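Local structure of iron-regulated outer membrane protein (Neisseria meningitidis, 4B7O) at residues G152-N164 and S501-L513. The protein is a TonB-dependent transporter of the meningococcal outer membrane that takes up iron, probably in siderophore-bound form. Numbering follows the deposited sequence.
Sequences GAGSASAGIGATN and SSSHNYASRSPRL
Arg509 reaches from the end of its strand to the backbone of Gly161, NH1 giving a hydrogen bond of 2.8 Å to Gly161 O. The bond is bent, with 144° at the hydrogen, and the oxygen lies at the edge of the guanidinium, tilted somewhat out of its plane. Gly161 O is gripped twice, because Thr163 N closes an inverse gamma turn centred on Ala162 by bonding to it from the opposite face of the carbonyl. The other nitrogens of Arg509 look to the plug as well: NH2 makes a salt bridge to Asp118, and NE bonds to Asn115 O. The side chain runs out alongside Gly161, its CG 3.7 Å from Gly161 CA, because chi1 (-152°) turns CG roughly opposite the backbone N and the chain stays extended from CG to NE. Toward the other end of the contact, Asn505 ND2 donates an almost straight bond of 3.0 Å to Ala153 O, which sits in the amide plane of Asn505, although the nitrogen stands above the carbonyl plane. Lys66 NZ is a second donor to the same oxygen. These bonds tie the plug to the barrel wall, as in other TonB-dependent receptors, where a plug domain fills the barrel: residues 152-164 lie in the loop between plug strands 144-150 and 166-171, and residues 501-509 belong to a barrel strand. Between the two polar anchors the surfaces meet closely. Ala507 CB presses on Ala162 O at 3.3 Å and also faces Ala153 CB, while Gly161 CA makes a CA-H...O contact with Ser508 O. Thr163 crosses Arg509 at about a right angle, setting OG1 3.4 Å from Arg509 CD and resting CG2 against Ala507 O and Arg509 CB. Within 501-513, Arg509 CG sits over the centre of one face of the Arg512 guanidinium.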
loop_
_atom_site.group_PDB
_atom_site.type_symbol
_atom_site.label_atom_id
_atom_site.label_comp_id
_atom_site.label_asym_id
_atom_site.label_seq_id
_atom_site.Cartn_x
_atom_site.Cartn_y
_atom_site.Cartn_z
ATOM N N GLY A 152 12.209 2.767 -1.722
ATOM C CA GLY A 152 13.054 3.825 -1.172
ATOM C C GLY A 152 12.516 5.219 -1.435
ATOM O O GLY A 152 11.358 5.419 -1.743
ATOM N N ALA A 153 13.396 6.195 -1.328
ATOM C CA ALA A 153 13.044 7.575 -1.415
ATOM C C ALA A 153 12.947 7.962 -2.890
ATOM O O ALA A 153 13.794 7.562 -3.682
ATOM C CB ALA A 153 14.117 8.375 -0.662
ATOM N N GLY A 154 11.912 8.708 -3.281
ATOM C CA GLY A 154 11.732 9.073 -4.708
ATOM C C GLY A 154 12.489 10.352 -5.087
ATOM O O GLY A 154 13.113 11.036 -4.244
ATOM N N SER A 155 12.466 10.690 -6.365
ATOM C CA SER A 155 13.136 11.903 -6.809
ATOM C C SER A 155 12.187 13.055 -6.494
ATOM O O SER A 155 11.152 12.851 -5.863
ATOM C CB SER A 155 13.492 11.816 -8.294
ATOM O OG SER A 155 12.336 11.620 -9.085
ATOM N N ALA A 156 12.533 14.251 -6.933
ATOM C CA ALA A 156 11.791 15.446 -6.583
ATOM C C ALA A 156 10.342 15.390 -7.025
ATOM O O ALA A 156 9.471 15.818 -6.300
ATOM C CB ALA A 156 12.467 16.691 -7.162
ATOM N N SER A 157 10.089 14.867 -8.205
ATOM C CA SER A 157 8.775 14.901 -8.742
ATOM C C SER A 157 7.821 13.794 -8.245
ATOM O O SER A 157 6.707 13.698 -8.729
ATOM C CB SER A 157 8.879 14.842 -10.257
ATOM O OG SER A 157 9.106 13.526 -10.661
ATOM N N ALA A 158 8.229 12.969 -7.283
ATOM C CA ALA A 158 7.374 11.806 -6.884
ATOM C C ALA A 158 6.058 12.171 -6.157
ATOM O O ALA A 158 5.015 11.568 -6.387
ATOM C CB ALA A 158 8.174 10.830 -6.032
ATOM N N GLY A 159 6.121 13.140 -5.259
ATOM C CA GLY A 159 4.945 13.551 -4.507
ATOM C C GLY A 159 5.328 13.765 -3.073
ATOM O O GLY A 159 6.501 13.844 -2.732
ATOM N N ILE A 160 4.331 13.787 -2.214
ATOM C CA ILE A 160 4.542 14.074 -0.806
ATOM C C ILE A 160 4.949 12.806 -0.099
ATOM O O ILE A 160 4.426 11.760 -0.368
ATOM C CB ILE A 160 3.192 14.530 -0.182
ATOM C CG1 ILE A 160 2.520 15.489 -1.154
ATOM C CG2 ILE A 160 3.388 15.050 1.257
ATOM C CD1 ILE A 160 1.333 16.235 -0.602
ATOM N N GLY A 161 5.786 12.927 0.887
ATOM C CA GLY A 161 6.122 11.806 1.793
ATOM C C GLY A 161 6.841 10.614 1.181
ATOM O O GLY A 161 6.785 9.504 1.712
ATOM N N ALA A 162 7.549 10.827 0.085
ATOM C CA ALA A 162 8.108 9.699 -0.636
ATOM C C ALA A 162 9.363 9.204 -0.027
ATOM O O ALA A 162 10.365 9.272 -0.705
ATOM C CB ALA A 162 8.371 10.094 -2.059
ATOM N N THR A 163 9.320 8.717 1.227
ATOM C CA THR A 163 10.534 8.364 1.980
ATOM C C THR A 163 10.932 6.945 1.751
ATOM O O THR A 163 12.100 6.617 1.770
ATOM C CB THR A 163 10.421 8.520 3.530
ATOM O OG1 THR A 163 9.199 7.944 4.034
ATOM C CG2 THR A 163 10.490 9.944 3.899
ATOM N N ASN A 164 9.933 6.091 1.660
ATOM C CA ASN A 164 10.122 4.707 1.323
ATOM C C ASN A 164 9.214 4.544 0.142
ATOM O O ASN A 164 8.710 5.521 -0.399
ATOM C CB ASN A 164 9.722 3.819 2.468
ATOM C CG ASN A 164 10.747 3.821 3.577
ATOM O OD1 ASN A 164 11.910 3.418 3.376
ATOM N ND2 ASN A 164 10.345 4.287 4.757
ATOM N N SER A 501 22.427 1.895 -12.928
ATOM C CA SER A 501 21.759 3.065 -12.304
ATOM C C SER A 501 22.195 3.409 -10.908
ATOM O O SER A 501 22.694 2.570 -10.207
ATOM C CB SER A 501 20.254 2.923 -12.302
ATOM O OG SER A 501 19.834 1.835 -11.479
ATOM N N SER A 502 22.024 4.655 -10.506
ATOM C CA SER A 502 22.196 4.973 -9.112
ATOM C C SER A 502 21.405 6.194 -8.781
ATOM O O SER A 502 21.010 6.900 -9.652
ATOM C CB SER A 502 23.663 5.138 -8.728
ATOM O OG SER A 502 24.301 5.975 -9.657
ATOM N N SER A 503 21.149 6.406 -7.513
ATOM C CA SER A 503 20.429 7.565 -7.076
ATOM C C SER A 503 20.824 7.869 -5.671
ATOM O O SER A 503 21.216 6.991 -4.925
ATOM C CB SER A 503 18.894 7.380 -7.167
ATOM O OG SER A 503 18.536 6.011 -7.256
ATOM N N HIS A 504 20.725 9.135 -5.332
ATOM C CA HIS A 504 20.919 9.603 -3.965
ATOM C C HIS A 504 19.829 10.665 -3.814
ATOM O O HIS A 504 19.918 11.739 -4.446
ATOM C CB HIS A 504 22.301 10.212 -3.874
ATOM C CG HIS A 504 22.756 10.540 -2.480
ATOM N ND1 HIS A 504 23.033 9.596 -1.583
ATOM C CD2 HIS A 504 23.027 11.753 -1.867
ATOM C CE1 HIS A 504 23.443 10.161 -0.438
ATOM N NE2 HIS A 504 23.438 11.481 -0.608
ATOM N N ASN A 505 18.780 10.325 -3.051
ATOM C CA ASN A 505 17.540 11.131 -2.885
ATOM C C ASN A 505 17.291 11.475 -1.417
ATOM O O ASN A 505 17.407 10.612 -0.541
ATOM C CB ASN A 505 16.356 10.335 -3.417
ATOM C CG ASN A 505 16.539 9.961 -4.883
ATOM O OD1 ASN A 505 17.454 10.488 -5.561
ATOM N ND2 ASN A 505 15.672 9.083 -5.398
ATOM N N TYR A 506 17.032 12.736 -1.137
ATOM C CA TYR A 506 16.408 13.135 0.087
ATOM C C TYR A 506 14.901 13.230 -0.115
ATOM O O TYR A 506 14.395 13.596 -1.230
ATOM C CB TYR A 506 16.909 14.531 0.484
ATOM C CG TYR A 506 18.244 14.471 1.160
ATOM C CD1 TYR A 506 18.324 14.230 2.512
ATOM C CD2 TYR A 506 19.439 14.580 0.420
ATOM C CE1 TYR A 506 19.550 14.132 3.148
ATOM C CE2 TYR A 506 20.660 14.500 1.043
ATOM C CZ TYR A 506 20.717 14.291 2.393
ATOM O OH TYR A 506 21.934 14.209 3.013
ATOM N N ALA A 507 14.172 12.886 0.951
ATOM C CA ALA A 507 12.692 13.122 1.000
ATOM C C ALA A 507 12.232 13.227 2.429
ATOM O O ALA A 507 12.868 12.669 3.367
ATOM C CB ALA A 507 11.902 12.028 0.216
ATOM N N SER A 508 11.144 13.973 2.630
ATOM C CA SER A 508 10.606 14.100 4.000
ATOM C C SER A 508 9.162 13.651 4.087
ATOM O O SER A 508 8.411 13.752 3.125
ATOM C CB SER A 508 10.755 15.512 4.567
ATOM O OG SER A 508 10.375 16.436 3.564
ATOM N N ARG A 509 8.794 13.163 5.253
ATOM C CA ARG A 509 7.428 12.810 5.551
ATOM C C ARG A 509 7.013 13.478 6.863
ATOM O O ARG A 509 7.695 13.330 7.868
ATOM C CB ARG A 509 7.352 11.326 5.714
ATOM C CG ARG A 509 6.006 10.733 5.382
ATOM C CD ARG A 509 6.210 9.250 5.148
ATOM N NE ARG A 509 4.991 8.495 5.295
ATOM C CZ ARG A 509 4.150 8.291 4.314
ATOM N NH1 ARG A 509 4.421 8.765 3.114
ATOM N NH2 ARG A 509 3.053 7.581 4.532
ATOM N N SER A 510 5.913 14.228 6.815
ATOM C CA SER A 510 5.274 14.855 7.994
ATOM C C SER A 510 4.679 13.879 8.961
ATOM O O SER A 510 4.231 12.809 8.570
ATOM C CB SER A 510 4.122 15.750 7.519
ATOM O OG SER A 510 3.227 15.059 6.647
ATOM N N PRO A 511 4.657 14.234 10.252
ATOM C CA PRO A 511 4.165 13.322 11.303
ATOM C C PRO A 511 2.778 12.872 10.944
ATOM O O PRO A 511 2.017 13.671 10.408
ATOM C CB PRO A 511 4.052 14.224 12.522
ATOM C CG PRO A 511 4.784 15.486 12.202
ATOM C CD PRO A 511 5.303 15.428 10.817
ATOM N N ARG A 512 2.452 11.614 11.184
ATOM C CA ARG A 512 1.070 11.165 10.963
ATOM C C ARG A 512 0.181 11.561 12.127
ATOM O O ARG A 512 0.607 11.527 13.278
ATOM C CB ARG A 512 0.983 9.666 10.771
ATOM C CG ARG A 512 2.219 9.051 10.138
ATOM C CD ARG A 512 2.614 9.568 8.752
ATOM N NE ARG A 512 3.802 8.776 8.346
ATOM C CZ ARG A 512 5.071 9.002 8.726
ATOM N NH1 ARG A 512 5.421 10.071 9.458
ATOM N NH2 ARG A 512 6.021 8.166 8.333
ATOM N N LEU A 513 -1.046 11.962 11.826
ATOM C CA LEU A 513 -2.064 12.150 12.879
ATOM C C LEU A 513 -2.294 10.834 13.606
ATOM O O LEU A 513 -2.163 9.765 13.034
ATOM C CB LEU A 513 -3.362 12.646 12.264
ATOM C CG LEU A 513 -3.239 13.884 11.362
ATOM C CD1 LEU A 513 -4.410 14.051 10.410
ATOM C CD2 LEU A 513 -3.045 15.172 12.160
#